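Local coordinates for cellobiose 2-epimerase (PDB 5ZHB), which catalyses the epimerisation of cellobiose at C2 of its reducing-end sugar and belongs to the N-acylglucosamine 2-epimerase family, at residues Y342-D345 and E351-W354; Y124-Q129 and L196-E201. All blocks are in the same frame, centred on the assembly; numbering follows the deposited sequence. Where two conformers were deposited one is given.

Contact 1: Y342-D345 and E351-W354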
# COMPACT_ATOMS: atom_id res chain seq x y z
N TYR A 342 -20.69 -8.17 -0.73
CA TYR A 342 -20.85 -7.02 -1.59
C TYR A 342 -19.62 -6.67 -2.43
O TYR A 342 -19.79 -6.00 -3.45
CB TYR A 342 -21.21 -5.79 -0.74
CG TYR A 342 -22.52 -5.94 0.02
CD1 TYR A 342 -23.73 -5.87 -0.65
CD2 TYR A 342 -22.54 -6.14 1.39
CE1 TYR A 342 -24.94 -6.02 0.01
CE2 TYR A 342 -23.75 -6.27 2.08
CZ TYR A 342 -24.94 -6.21 1.38
OH TYR A 342 -26.14 -6.32 2.01
N MET A 343 -18.42 -7.02 -1.99
CA MET A 343 -17.20 -6.45 -2.57
C MET A 343 -16.55 -7.42 -3.55
O MET A 343 -15.90 -6.98 -4.49
CB MET A 343 -16.18 -6.12 -1.48
CG MET A 343 -14.98 -5.24 -1.90
SD MET A 343 -15.36 -3.53 -2.35
CE MET A 343 -15.86 -2.98 -0.71
N ILE A 344 -16.65 -8.74 -3.31
CA ILE A 344 -16.01 -9.70 -4.20
C ILE A 344 -16.95 -9.94 -5.38
O ILE A 344 -18.10 -10.30 -5.17
CB ILE A 344 -15.65 -11.02 -3.48
CG1 ILE A 344 -14.71 -10.79 -2.29
CG2 ILE A 344 -15.05 -12.03 -4.49
CD1 ILE A 344 -14.16 -12.05 -1.64
N ASP A 345 -16.46 -9.73 -6.60
CA ASP A 345 -17.27 -9.76 -7.81
C ASP A 345 -17.57 -11.22 -8.13
O ASP A 345 -16.66 -12.02 -8.11
CB ASP A 345 -16.48 -9.14 -8.95
CG ASP A 345 -17.24 -8.81 -10.22
OD1 ASP A 345 -18.39 -9.30 -10.36
OD2 ASP A 345 -16.75 -7.98 -10.98
N GLU A 351 -12.93 -9.72 -10.24
CA GLU A 351 -12.04 -9.89 -9.10
C GLU A 351 -12.76 -9.30 -7.90
O GLU A 351 -13.82 -9.78 -7.50
CB GLU A 351 -10.69 -9.27 -9.51
CG GLU A 351 -9.55 -9.42 -8.52
CD GLU A 351 -9.06 -8.17 -7.79
OE1 GLU A 351 -7.96 -8.25 -7.22
OE2 GLU A 351 -9.77 -7.16 -7.74
N TRP A 352 -12.27 -8.14 -7.44
CA TRP A 352 -12.98 -7.34 -6.46
C TRP A 352 -13.41 -6.02 -7.10
O TRP A 352 -12.71 -5.40 -7.91
CB TRP A 352 -12.08 -7.08 -5.23
CG TRP A 352 -11.71 -8.29 -4.39
CD1 TRP A 352 -11.57 -9.59 -4.75
CD2 TRP A 352 -11.44 -8.26 -2.97
NE1 TRP A 352 -11.23 -10.37 -3.67
CE2 TRP A 352 -11.14 -9.57 -2.56
CE3 TRP A 352 -11.44 -7.24 -2.01
CZ2 TRP A 352 -10.84 -9.89 -1.24
CZ3 TRP A 352 -11.14 -7.56 -0.70
CH2 TRP A 352 -10.87 -8.86 -0.32
N TYR A 353 -14.56 -5.53 -6.68
CA TYR A 353 -14.93 -4.18 -7.06
C TYR A 353 -14.06 -3.14 -6.35
O TYR A 353 -13.54 -3.38 -5.27
CB TYR A 353 -16.38 -3.93 -6.66
CG TYR A 353 -17.39 -4.87 -7.27
CD1 TYR A 353 -17.57 -4.94 -8.65
CD2 TYR A 353 -18.26 -5.58 -6.45
CE1 TYR A 353 -18.53 -5.79 -9.20
CE2 TYR A 353 -19.22 -6.41 -6.98
CZ TYR A 353 -19.38 -6.49 -8.35
OH TYR A 353 -20.36 -7.30 -8.82
N TRP A 354 -13.91 -1.99 -7.00
CA TRP A 354 -13.18 -0.88 -6.43
C TRP A 354 -13.85 -0.45 -5.13
O TRP A 354 -13.21 -0.26 -4.10
CB TRP A 354 -13.16 0.27 -7.45
CG TRP A 354 -12.39 1.48 -6.97
CD1 TRP A 354 -12.75 2.32 -5.95
CD2 TRP A 354 -11.16 2.01 -7.50
NE1 TRP A 354 -11.82 3.29 -5.77
CE2 TRP A 354 -10.85 3.16 -6.73
CE3 TRP A 354 -10.33 1.66 -8.56
CZ2 TRP A 354 -9.73 3.94 -6.98
CZ3 TRP A 354 -9.24 2.46 -8.83
CH2 TRP A 354 -8.95 3.59 -8.06

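Contact 2: Y124-Q129 and L196-E201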
# COMPACT_ATOMS: atom_id res chain seq x y z
N TYR A 124 11.10 -9.25 -3.70
CA TYR A 124 11.57 -10.15 -4.73
C TYR A 124 12.92 -10.72 -4.29
O TYR A 124 13.19 -11.91 -4.48
CB TYR A 124 11.64 -9.37 -6.05
CG TYR A 124 12.08 -10.21 -7.24
CD1 TYR A 124 11.23 -11.16 -7.77
CD2 TYR A 124 13.29 -9.98 -7.87
CE1 TYR A 124 11.60 -11.89 -8.89
CE2 TYR A 124 13.68 -10.72 -8.97
CZ TYR A 124 12.83 -11.68 -9.48
OH TYR A 124 13.17 -12.42 -10.59
N TYR A 125 13.74 -9.89 -3.65
CA TYR A 125 15.03 -10.36 -3.17
C TYR A 125 14.82 -11.45 -2.13
O TYR A 125 15.53 -12.45 -2.12
CB TYR A 125 15.84 -9.18 -2.65
CG TYR A 125 17.22 -9.61 -2.16
CD1 TYR A 125 18.26 -9.84 -3.05
CD2 TYR A 125 17.44 -9.85 -0.81
CE1 TYR A 125 19.52 -10.23 -2.60
CE2 TYR A 125 18.68 -10.27 -0.35
CZ TYR A 125 19.72 -10.44 -1.24
OH TYR A 125 20.93 -10.81 -0.74
N ARG A 126 13.80 -11.31 -1.27
CA ARG A 126 13.55 -12.31 -0.24
C ARG A 126 13.41 -13.70 -0.87
O ARG A 126 13.84 -14.68 -0.26
CB ARG A 126 12.34 -11.99 0.64
CG ARG A 126 12.57 -10.72 1.44
CD ARG A 126 11.37 -10.25 2.22
NE ARG A 126 11.06 -11.16 3.32
CZ ARG A 126 9.95 -11.13 4.04
NH1 ARG A 126 8.98 -10.28 3.76
NH2 ARG A 126 9.79 -12.01 5.02
N VAL A 127 12.80 -13.81 -2.04
CA VAL A 127 12.51 -15.11 -2.61
C VAL A 127 13.49 -15.51 -3.72
O VAL A 127 13.35 -16.61 -4.23
CB VAL A 127 11.06 -15.24 -3.12
CG1 VAL A 127 10.07 -14.99 -1.98
CG2 VAL A 127 10.74 -14.33 -4.31
N THR A 128 14.42 -14.63 -4.14
CA THR A 128 15.32 -14.97 -5.25
C THR A 128 16.79 -14.88 -4.86
O THR A 128 17.59 -15.64 -5.41
CB THR A 128 15.12 -14.10 -6.50
OG1 THR A 128 15.35 -12.77 -6.04
CG2 THR A 128 13.78 -14.33 -7.17
N GLN A 129 17.11 -13.95 -3.96
CA GLN A 129 18.49 -13.57 -3.66
C GLN A 129 19.15 -13.01 -4.91
O GLN A 129 20.36 -13.18 -5.09
CB GLN A 129 19.29 -14.77 -3.14
CG GLN A 129 18.71 -15.38 -1.87
CD GLN A 129 19.52 -15.04 -0.64
OE1 GLN A 129 19.92 -13.89 -0.42
NE2 GLN A 129 19.80 -16.07 0.15
N LEU A 196 13.19 -3.40 3.62
CA LEU A 196 14.60 -3.30 3.27
C LEU A 196 15.43 -3.81 4.45
O LEU A 196 16.38 -4.58 4.26
CB LEU A 196 14.96 -1.87 2.87
CG LEU A 196 16.42 -1.61 2.46
CD1 LEU A 196 16.91 -2.51 1.33
CD2 LEU A 196 16.62 -0.17 2.06
N TYR A 197 15.04 -3.43 5.67
CA TYR A 197 15.79 -3.79 6.86
C TYR A 197 15.72 -5.30 7.09
O TYR A 197 16.66 -5.89 7.60
CB TYR A 197 15.30 -2.97 8.05
CG TYR A 197 16.20 -3.14 9.26
CD1 TYR A 197 17.35 -2.38 9.40
CD2 TYR A 197 15.94 -4.14 10.19
CE1 TYR A 197 18.20 -2.58 10.48
CE2 TYR A 197 16.76 -4.32 11.29
CZ TYR A 197 17.90 -3.54 11.43
OH TYR A 197 18.70 -3.76 12.50
N ARG A 198 14.61 -5.94 6.70
CA ARG A 198 14.50 -7.39 6.75
C ARG A 198 15.62 -8.04 5.93
O ARG A 198 16.01 -9.16 6.21
CB ARG A 198 13.17 -7.93 6.22
CG ARG A 198 11.95 -7.59 7.08
CD ARG A 198 10.70 -8.23 6.48
NE ARG A 198 9.53 -8.16 7.37
CZ ARG A 198 8.55 -7.26 7.34
NH1 ARG A 198 8.40 -6.41 6.32
NH2 ARG A 198 7.72 -7.22 8.36
N VAL A 199 16.08 -7.37 4.89
CA VAL A 199 16.97 -8.01 3.93
C VAL A 199 18.39 -7.46 4.00
O VAL A 199 19.30 -8.04 3.43
CB VAL A 199 16.19 -7.73 2.62
CG1 VAL A 199 16.98 -7.06 1.51
CG2 VAL A 199 15.42 -8.96 2.18
N TRP A 200 18.56 -6.36 4.73
CA TRP A 200 19.78 -5.58 4.81
C TRP A 200 19.76 -4.84 6.14
O TRP A 200 19.17 -3.76 6.25
CB TRP A 200 19.90 -4.59 3.64
CG TRP A 200 21.17 -3.78 3.58
CD1 TRP A 200 22.46 -4.25 3.62
CD2 TRP A 200 21.27 -2.34 3.45
NE1 TRP A 200 23.34 -3.20 3.53
CE2 TRP A 200 22.65 -2.02 3.43
CE3 TRP A 200 20.34 -1.30 3.35
CZ2 TRP A 200 23.11 -0.71 3.32
CZ3 TRP A 200 20.79 0.00 3.24
CH2 TRP A 200 22.16 0.29 3.22
N GLU A 201 20.35 -5.45 7.18
CA GLU A 201 20.23 -4.92 8.53
C GLU A 201 21.27 -3.83 8.76
O GLU A 201 22.18 -4.00 9.56
CB GLU A 201 20.38 -6.05 9.56
CG GLU A 201 19.30 -7.12 9.41
CD GLU A 201 19.19 -8.10 10.56
OE1 GLU A 201 19.83 -7.84 11.60
OE2 GLU A 201 18.47 -9.11 10.42

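Contact 1: Y342-D345 and E351-W354
Ile344 and Asp345 each press on an aromatic ring of the returning segment, the first on Trp352 and the second on Tyr353, so that neighbouring side chains illustrate how one short backbone pairing can sort its ring contacts. The pairing is a single beta bridge. Tyr353 N donates to Met343 O at 2.9 Å, and Asp345 N donates to Glu351 O at 2.8 Å. Between these two bonds Ile344 and Trp352 lie side by side, and Ile344 sends its CG1 branch over the five-membered ring of the indole, in a CH-pi contact 3.9 Å from the centroid. CD1 continues along that ring system toward CZ2, and Met343 CG approaches the indole obliquely at CE3. Trp352 NE1 is satisfied by Glu11 of helix 2-21.

In the fold, the bridge closes the turn by which the chain leaves helix 326-343, one of the helices of the (alpha/alpha)6 barrel shared by this family, and heads for strand 355-356.

The backbone of Asp345 sets its CB over one face of the Tyr353 ring, 4.1 Å from the centroid. With CG anti to the backbone N (chi1 -168°), the carboxylate comes to the CE1-CZ side of the ring, tilted 30° from its plane, and OD2 lies 3.3 Å from Tyr353 CE1; its charge is met by Arg347 in a salt bridge. Tyr342 O reaches the same ring at its edge, 3.4 Å from CD2. Next to the bridge in sequence, Glu351 turns its carboxylate back to its own backbone neighbour, where Trp352 N meets OE2 at 2.7 Å from above the carboxylate plane. Lys372 forms a salt bridge with that oxygen, while OE1 accepts from Trp20 and Asn377, so this buried carboxylate is gripped at both oxygens.

Contact 2: Y124-Q129 and L196-E201
Arg126 reaches across to Val199 and Arg198 along the length of its side chain. Beyond CB, its CG meets Val199 CG2 at 3.4 Å, a tight approach. The chain then bends at chi3 (69°), and the guanidinium ends up against the aliphatic part of Arg198: CD of that residue lies over one face, 3.8 Å from Arg126 NH1. The two guanidinium planes are only 15° apart, yet the groups do not stack; Arg126 NH1 stays 4.2 Å from Arg198 NE, and each charge has an acidic partner elsewhere, Glu123 for Arg126 and Asp257 for Arg198, whose NH1 is also hydrogen-bonded to Asn195. An alanine here would strip the cover from Arg198 CD and Val199 CG2 and is likely to leave Glu123 without its salt-bridge mate. Val199 also serves the Tyr125 ring, with CG2 in the ring plane at its edge and CG1 3.7 Å from CD2. No hydrogen bond crosses the contact, which therefore rests on side chains alone. It joins the C-terminal ends of helices 111-128 and 183-199 near the surface, where Leu134 of helix 131-145 touches both Tyr125 and Val199 and Val261 of helix 245-262 touches Arg198.

Overall arrangement
Contact 1 and contact 2 show two ways of joining parts of one helical barrel. Only five residues separate the segments of contact 1, which settles how the chain turns after a helix; contact 2 brings together the ends of two helices with 66 residues between them. Their centres are 32 Å apart and lie on opposite sides of the chain's centre, each about 18 Å from it, while their nearest atoms are about 19 Å apart, so neither touches the other. Contact 2 is complete in the sequence before contact 1 begins. As in other (alpha/alpha)6 epimerases, the substrate pocket probably lies in the barrel's interior.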